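Local coordinates for protein tyrocidine synthase 2 (Brevibacillus parabrevis, PDB 6TA8) that belongs to the nonribosomal peptide synthetase family and is represented here by a domain of the condensation family, built of two lobes that each carry a central sheet, at residues W172-F176 against Y387-F391; F176-S180 against G398-F402. All coordinates share one frame; numbering follows the deposited sequence.

Interaction 1: W172-F176 against Y387-F391; sequences WRILF and YLGQF
The guanidinium of R173 carries the rim of the F391 ring over one face: F391 CE1 sits 3.4 Å from R173 NH2, offset from the centre of the group. The planes are inclined at 52° to each other, so this is an oblique cover rather than a parallel stack. The edge of the guanidinium faces strand 387-390, with L388 O and G389 CA close to its plane. R173 NH2 donates to L388 O at 2.9 Å, a nearly straight bond (162° at the hydrogen) that meets the carbonyl almost along its C=O direction. R173 NH1 turns to the next residues, 3.9 Å from G389 CA; G389 has no side chain, and the guanidinium can lie close to the backbone. A bend in the arginine chain at chi3 brings one face of the head group against the rim of the phenyl ring and its edge to the strand. F176, one helical turn on, meets F391 edge to edge, CE2 of F176 lying 3.9 Å from CE2 of F391. One face of the F176 ring has W172 O above its rim.

Helix 169-187 rests on strand 155-163 through W172 and L175. Strand 383-390 lies between 297-304 and 421-428 in another sheet, where the backbones of L388 and G389 hydrogen-bond to those of A425 and I427, respectively. The axes of helix 172-176 and strand 387-390 come within 12.4 Å, at 32° between their N-to-C directions, and R173 reaches from the helix that lies on one sheet to a strand of the other.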
ATOM      1  N   TRP A 172      -6.562   4.608  -4.467  1.00 40.36           N
ATOM      2  CA  TRP A 172      -7.622   3.723  -4.939  1.00 47.34           C
ATOM      3  C   TRP A 172      -8.989   4.169  -4.436  1.00 48.23           C
ATOM      4  O   TRP A 172      -9.992   3.992  -5.139  1.00 46.09           O
ATOM      5  CB  TRP A 172      -7.336   2.284  -4.510  1.00 42.00           C
ATOM      6  CG  TRP A 172      -6.365   1.580  -5.408  1.00 43.44           C
ATOM      7  CD1 TRP A 172      -5.066   1.269  -5.128  1.00 39.36           C
ATOM      8  CD2 TRP A 172      -6.615   1.101  -6.734  1.00 49.30           C
ATOM      9  NE1 TRP A 172      -4.492   0.625  -6.198  1.00 49.92           N
ATOM     10  CE2 TRP A 172      -5.423   0.510  -7.197  1.00 41.21           C
ATOM     11  CE3 TRP A 172      -7.732   1.115  -7.575  1.00 54.78           C
ATOM     12  CZ2 TRP A 172      -5.316  -0.061  -8.462  1.00 41.70           C
ATOM     13  CZ3 TRP A 172      -7.625   0.547  -8.830  1.00 44.57           C
ATOM     14  CH2 TRP A 172      -6.425  -0.033  -9.263  1.00 48.60           C
ATOM     15  N   ARG A 173      -9.053   4.748  -3.234  1.00 52.06           N
ATOM     16  CA  ARG A 173     -10.324   5.264  -2.738  1.00 46.71           C
ATOM     17  C   ARG A 173     -10.791   6.455  -3.567  1.00 46.86           C
ATOM     18  O   ARG A 173     -11.994   6.615  -3.810  1.00 45.67           O
ATOM     19  CB  ARG A 173     -10.200   5.650  -1.264  1.00 44.17           C
ATOM     20  CG  ARG A 173      -9.416   4.656  -0.428  1.00 52.50           C
ATOM     21  CD  ARG A 173      -9.032   5.255   0.913  1.00 52.32           C
ATOM     22  NE  ARG A 173      -9.718   4.599   2.022  1.00 57.79           N
ATOM     23  CZ  ARG A 173      -9.145   3.720   2.837  1.00 55.48           C
ATOM     24  NH1 ARG A 173      -9.840   3.171   3.823  1.00 58.73           N
ATOM     25  NH2 ARG A 173      -7.872   3.392   2.665  1.00 47.65           N
ATOM     26  N   ILE A 174      -9.856   7.300  -4.013  1.00 45.34           N
ATOM     27  CA  ILE A 174     -10.216   8.388  -4.917  1.00 39.65           C
ATOM     28  C   ILE A 174     -10.687   7.833  -6.254  1.00 44.90           C
ATOM     29  O   ILE A 174     -11.576   8.408  -6.894  1.00 52.96           O
ATOM     30  CB  ILE A 174      -9.026   9.350  -5.092  1.00 43.67           C
ATOM     31  CG1 ILE A 174      -8.499   9.802  -3.731  1.00 43.71           C
ATOM     32  CG2 ILE A 174      -9.423  10.553  -5.932  1.00 46.49           C
ATOM     33  CD1 ILE A 174      -7.234  10.623  -3.814  1.00 43.11           C
ATOM     34  N   LEU A 175     -10.111   6.712  -6.694  1.00 49.48           N
ATOM     35  CA  LEU A 175     -10.542   6.095  -7.944  1.00 44.61           C
ATOM     36  C   LEU A 175     -11.963   5.558  -7.829  1.00 44.52           C
ATOM     37  O   LEU A 175     -12.788   5.764  -8.728  1.00 46.90           O
ATOM     38  CB  LEU A 175      -9.576   4.979  -8.338  1.00 51.10           C
ATOM     39  CG  LEU A 175      -8.345   5.391  -9.144  1.00 51.28           C
ATOM     40  CD1 LEU A 175      -7.606   4.161  -9.638  1.00 52.08           C
ATOM     41  CD2 LEU A 175      -8.743   6.283 -10.306  1.00 46.90           C
ATOM     42  N   PHE A 176     -12.266   4.863  -6.729  1.00 46.87           N
ATOM     43  CA  PHE A 176     -13.610   4.324  -6.538  1.00 47.87           C
ATOM     44  C   PHE A 176     -14.648   5.439  -6.493  1.00 50.73           C
ATOM     45  O   PHE A 176     -15.773   5.269  -6.974  1.00 58.86           O
ATOM     46  CB  PHE A 176     -13.669   3.493  -5.256  1.00 50.74           C
ATOM     47  CG  PHE A 176     -12.679   2.363  -5.213  1.00 51.62           C
ATOM     48  CD1 PHE A 176     -12.282   1.721  -6.375  1.00 56.12           C
ATOM     49  CD2 PHE A 176     -12.149   1.938  -4.005  1.00 55.40           C
ATOM     50  CE1 PHE A 176     -11.373   0.681  -6.334  1.00 51.39           C
ATOM     51  CE2 PHE A 176     -11.238   0.899  -3.957  1.00 51.00           C
ATOM     52  CZ  PHE A 176     -10.850   0.269  -5.123  1.00 57.71           C
ATOM     53  N   TYR A 387      -1.597  -1.122   7.412  1.00 45.76           N
ATOM     54  CA  TYR A 387      -3.029  -1.118   7.678  1.00 44.85           C
ATOM     55  C   TYR A 387      -3.729  -0.342   6.570  1.00 51.49           C
ATOM     56  O   TYR A 387      -3.471   0.852   6.385  1.00 51.65           O
ATOM     57  CB  TYR A 387      -3.335  -0.504   9.042  1.00 53.15           C
ATOM     58  CG  TYR A 387      -4.814  -0.397   9.333  1.00 54.73           C
ATOM     59  CD1 TYR A 387      -5.590  -1.536   9.500  1.00 56.67           C
ATOM     60  CD2 TYR A 387      -5.435   0.840   9.433  1.00 54.89           C
ATOM     61  CE1 TYR A 387      -6.942  -1.448   9.762  1.00 60.22           C
ATOM     62  CE2 TYR A 387      -6.789   0.940   9.695  1.00 55.63           C
ATOM     63  CZ  TYR A 387      -7.538  -0.207   9.858  1.00 58.80           C
ATOM     64  OH  TYR A 387      -8.885  -0.115  10.120  1.00 61.15           O
ATOM     65  N   LEU A 388      -4.614  -1.020   5.839  1.00 55.70           N
ATOM     66  CA  LEU A 388      -5.256  -0.431   4.673  1.00 47.30           C
ATOM     67  C   LEU A 388      -6.538   0.323   5.002  1.00 47.67           C
ATOM     68  O   LEU A 388      -7.009   1.103   4.168  1.00 49.56           O
ATOM     69  CB  LEU A 388      -5.562  -1.520   3.640  1.00 55.91           C
ATOM     70  CG  LEU A 388      -4.354  -2.307   3.124  1.00 57.31           C
ATOM     71  CD1 LEU A 388      -4.750  -3.728   2.757  1.00 56.68           C
ATOM     72  CD2 LEU A 388      -3.718  -1.601   1.935  1.00 55.33           C
ATOM     73  N   GLY A 389      -7.109   0.114   6.184  1.00 53.57           N
ATOM     74  CA  GLY A 389      -8.341   0.781   6.553  1.00 55.35           C
ATOM     75  C   GLY A 389      -9.570  -0.053   6.252  1.00 56.16           C
ATOM     76  O   GLY A 389      -9.506  -1.178   5.752  1.00 58.91           O
ATOM     77  N   GLN A 390     -10.725   0.526   6.573  1.00 56.09           N
ATOM     78  CA  GLN A 390     -12.005  -0.137   6.365  1.00 64.24           C
ATOM     79  C   GLN A 390     -12.501   0.122   4.948  1.00 67.62           C
ATOM     80  O   GLN A 390     -12.500   1.266   4.481  1.00 67.75           O
ATOM     81  CB  GLN A 390     -13.040   0.346   7.384  1.00 65.54           C
ATOM     82  CG  GLN A 390     -14.472  -0.034   7.034  1.00 72.21           C
ATOM     83  CD  GLN A 390     -15.303  -0.394   8.252  1.00 69.36           C
ATOM     84  OE1 GLN A 390     -14.944  -0.062   9.382  1.00 68.26           O
ATOM     85  NE2 GLN A 390     -16.416  -1.082   8.025  1.00 55.06           N
ATOM     86  N   PHE A 391     -12.922  -0.941   4.271  1.00 67.39           N
ATOM     87  CA  PHE A 391     -13.438  -0.831   2.912  1.00 69.20           C
ATOM     88  C   PHE A 391     -14.852  -1.394   2.821  1.00 71.60           C
ATOM     89  O   PHE A 391     -15.376  -1.612   1.728  1.00 73.53           O
ATOM     90  CB  PHE A 391     -12.515  -1.553   1.928  1.00 70.99           C
ATOM     91  CG  PHE A 391     -11.336  -0.732   1.487  1.00 70.12           C
ATOM     92  CD1 PHE A 391     -10.344  -0.379   2.388  1.00 64.13           C
ATOM     93  CD2 PHE A 391     -11.220  -0.310   0.174  1.00 68.13           C
ATOM     94  CE1 PHE A 391      -9.260   0.377   1.987  1.00 61.26           C
ATOM     95  CE2 PHE A 391     -10.138   0.447  -0.234  1.00 68.81           C
ATOM     96  CZ  PHE A 391      -9.157   0.792   0.674  1.00 56.62           C
TER

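Interaction 2: F176-S180 against G398-F402; sequences FEDFS and GGFTF
F402 points the edge of its ring at a face of F176, a T-shaped aromatic pair with centroids 5.4 Å apart and planes at 88°. The approach is displaced toward the rim of F176: F402 CE2 lies 3.9 Å from F176 CZ, and F402 CZ stands above the neighbouring CE2.

Apolar contacts centre on F400, whose ring comes in against the helix with CE2 and CZ leading. F400 CZ is 3.9 Å from F176 CB, which lies at the edge of the F400 ring. F400 CE2 is 3.8 Å from S180 CB and 4.0 Å from F179 CD2, and it lies at the edge of the F179 ring. The ring thus reaches three residues on one side of the helix. Its CG takes the place between backbone N and carbonyl carbon (chi1 47°), which turns the phenyl group to the helix. F76 flanks the F179 ring, while F400 and F402 both touch L61 of strand 56-63.

Polar groups contribute little across the interface. S180 OG comes 3.4 Å from G399 N, but the angle is too poor for a hydrogen bond. The helix spends its own backbone bond, S180 N to F176 O at 3.3 Å, beside the F400 ring, whose CE2 and CZ approach that same carbonyl oxygen obliquely.

T401 pairs by its backbone with F62, which makes strand 401-402 an outer strand of the sheet holding 56-63. A segment that crosses from the C-terminal lobe to add such a strand to the N-terminal lobe probably corresponds to what is called the latch in domains of the condensation family, seated here against a helix by its phenylalanines.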
ATOM      1  N   PHE A 176     -12.266   4.863  -6.729  1.00 46.87           N
ATOM      2  CA  PHE A 176     -13.610   4.324  -6.538  1.00 47.87           C
ATOM      3  C   PHE A 176     -14.648   5.439  -6.493  1.00 50.73           C
ATOM      4  O   PHE A 176     -15.773   5.269  -6.974  1.00 58.86           O
ATOM      5  CB  PHE A 176     -13.669   3.493  -5.256  1.00 50.74           C
ATOM      6  CG  PHE A 176     -12.679   2.363  -5.213  1.00 51.62           C
ATOM      7  CD1 PHE A 176     -12.282   1.721  -6.375  1.00 56.12           C
ATOM      8  CD2 PHE A 176     -12.149   1.938  -4.005  1.00 55.40           C
ATOM      9  CE1 PHE A 176     -11.373   0.681  -6.334  1.00 51.39           C
ATOM     10  CE2 PHE A 176     -11.238   0.899  -3.957  1.00 51.00           C
ATOM     11  CZ  PHE A 176     -10.850   0.269  -5.123  1.00 57.71           C
ATOM     12  N   GLU A 177     -14.287   6.586  -5.915  1.00 53.48           N
ATOM     13  CA  GLU A 177     -15.215   7.709  -5.859  1.00 50.78           C
ATOM     14  C   GLU A 177     -15.414   8.325  -7.238  1.00 40.54           C
ATOM     15  O   GLU A 177     -16.550   8.517  -7.686  1.00 40.06           O
ATOM     16  CB  GLU A 177     -14.705   8.760  -4.870  1.00 52.53           C
ATOM     17  CG  GLU A 177     -15.042   8.477  -3.413  1.00 53.34           C
ATOM     18  CD  GLU A 177     -14.302   9.396  -2.455  1.00 68.75           C
ATOM     19  OE1 GLU A 177     -13.202   9.018  -1.994  1.00 60.62           O
ATOM     20  OE2 GLU A 177     -14.816  10.496  -2.165  1.00 77.34           O
ATOM     21  N   ASP A 178     -14.315   8.631  -7.929  1.00 39.03           N
ATOM     22  CA  ASP A 178     -14.413   9.355  -9.192  1.00 41.61           C
ATOM     23  C   ASP A 178     -15.000   8.483 -10.297  1.00 48.29           C
ATOM     24  O   ASP A 178     -15.765   8.973 -11.135  1.00 40.40           O
ATOM     25  CB  ASP A 178     -13.038   9.889  -9.595  1.00 43.80           C
ATOM     26  CG  ASP A 178     -12.599  11.066  -8.743  1.00 56.07           C
ATOM     27  OD1 ASP A 178     -13.312  11.402  -7.773  1.00 51.94           O
ATOM     28  OD2 ASP A 178     -11.539  11.658  -9.043  1.00 47.26           O
ATOM     29  N   PHE A 179     -14.659   7.193 -10.319  1.00 40.77           N
ATOM     30  CA  PHE A 179     -15.209   6.318 -11.351  1.00 47.84           C
ATOM     31  C   PHE A 179     -16.697   6.076 -11.132  1.00 47.50           C
ATOM     32  O   PHE A 179     -17.473   6.040 -12.095  1.00 50.33           O
ATOM     33  CB  PHE A 179     -14.452   4.991 -11.393  1.00 50.55           C
ATOM     34  CG  PHE A 179     -15.020   4.008 -12.378  1.00 47.70           C
ATOM     35  CD1 PHE A 179     -14.875   4.211 -13.740  1.00 39.90           C
ATOM     36  CD2 PHE A 179     -15.707   2.887 -11.942  1.00 53.59           C
ATOM     37  CE1 PHE A 179     -15.400   3.313 -14.649  1.00 53.40           C
ATOM     38  CE2 PHE A 179     -16.234   1.984 -12.846  1.00 50.40           C
ATOM     39  CZ  PHE A 179     -16.079   2.197 -14.202  1.00 55.04           C
ATOM     40  N   SER A 180     -17.114   5.902  -9.876  1.00 47.58           N
ATOM     41  CA  SER A 180     -18.536   5.738  -9.595  1.00 44.21           C
ATOM     42  C   SER A 180     -19.317   7.001  -9.928  1.00 42.88           C
ATOM     43  O   SER A 180     -20.496   6.922 -10.293  1.00 50.87           O
ATOM     44  CB  SER A 180     -18.746   5.354  -8.132  1.00 45.52           C
ATOM     45  OG  SER A 180     -20.114   5.099  -7.866  1.00 65.42           O
ATOM     46  N   GLY A 398     -20.040   4.414  -4.372  1.00 62.24           N
ATOM     47  CA  GLY A 398     -21.110   3.552  -3.905  1.00 71.09           C
ATOM     48  C   GLY A 398     -22.163   3.275  -4.960  1.00 78.91           C
ATOM     49  O   GLY A 398     -23.339   3.594  -4.776  1.00 68.63           O
ATOM     50  N   GLY A 399     -21.740   2.677  -6.071  1.00 76.77           N
ATOM     51  CA  GLY A 399     -22.649   2.357  -7.154  1.00 81.20           C
ATOM     52  C   GLY A 399     -22.430   0.971  -7.723  1.00 81.21           C
ATOM     53  O   GLY A 399     -23.342   0.382  -8.312  1.00 82.86           O
ATOM     54  N   PHE A 400     -21.223   0.441  -7.554  1.00 83.20           N
ATOM     55  CA  PHE A 400     -20.863  -0.884  -8.026  1.00 76.16           C
ATOM     56  C   PHE A 400     -20.676  -1.825  -6.835  1.00 73.93           C
ATOM     57  O   PHE A 400     -20.998  -1.489  -5.690  1.00 81.24           O
ATOM     58  CB  PHE A 400     -19.603  -0.811  -8.895  1.00 72.74           C
ATOM     59  CG  PHE A 400     -18.490   0.010  -8.295  1.00 76.47           C
ATOM     60  CD1 PHE A 400     -17.802  -0.434  -7.175  1.00 73.22           C
ATOM     61  CD2 PHE A 400     -18.127   1.223  -8.857  1.00 74.23           C
ATOM     62  CE1 PHE A 400     -16.781   0.317  -6.625  1.00 70.99           C
ATOM     63  CE2 PHE A 400     -17.103   1.979  -8.311  1.00 73.17           C
ATOM     64  CZ  PHE A 400     -16.431   1.525  -7.194  1.00 74.27           C
ATOM     65  N   THR A 401     -20.151  -3.014  -7.113  1.00 70.78           N
ATOM     66  CA  THR A 401     -19.786  -3.965  -6.076  1.00 72.10           C
ATOM     67  C   THR A 401     -18.477  -4.636  -6.464  1.00 72.56           C
ATOM     68  O   THR A 401     -18.103  -4.682  -7.639  1.00 73.02           O
ATOM     69  CB  THR A 401     -20.879  -5.021  -5.847  1.00 69.47           C
ATOM     70  OG1 THR A 401     -20.357  -6.086  -5.043  1.00 62.92           O
ATOM     71  CG2 THR A 401     -21.367  -5.584  -7.170  1.00 70.01           C
ATOM     72  N   PHE A 402     -17.777  -5.150  -5.459  1.00 69.36           N
ATOM     73  CA  PHE A 402     -16.497  -5.808  -5.668  1.00 66.04           C
ATOM     74  C   PHE A 402     -16.723  -7.273  -6.018  1.00 67.19           C
ATOM     75  O   PHE A 402     -17.457  -7.980  -5.320  1.00 72.78           O
ATOM     76  CB  PHE A 402     -15.615  -5.680  -4.426  1.00 68.15           C
ATOM     77  CG  PHE A 402     -15.172  -4.272  -4.143  1.00 74.20           C
ATOM     78  CD1 PHE A 402     -15.984  -3.406  -3.429  1.00 77.68           C
ATOM     79  CD2 PHE A 402     -13.946  -3.812  -4.596  1.00 72.97           C
ATOM     80  CE1 PHE A 402     -15.581  -2.109  -3.169  1.00 79.02           C
ATOM     81  CE2 PHE A 402     -13.536  -2.516  -4.339  1.00 66.77           C
ATOM     82  CZ  PHE A 402     -14.356  -1.664  -3.625  1.00 69.37           C
TER

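Helix 169-187 is common to both contacts and F176 belongs to each: residues 172-176 serve interaction 1 and 176-180 serve interaction 2, whose centres lie 11 Å apart. The partner segments also follow in order, strand 383-390 first and strand 401-402 next, with the unmodelled residues 392-397 between them. Yet they join different sheets, the first the six-stranded sheet of the C-terminal lobe, the second the outer position of the five-stranded sheet of the N-terminal lobe. The helix, which starts where the HHxxxDG motif of the family ends, therefore meets the chain both as it leaves one lobe and as it reaches the other, linking the lobes along the crossover.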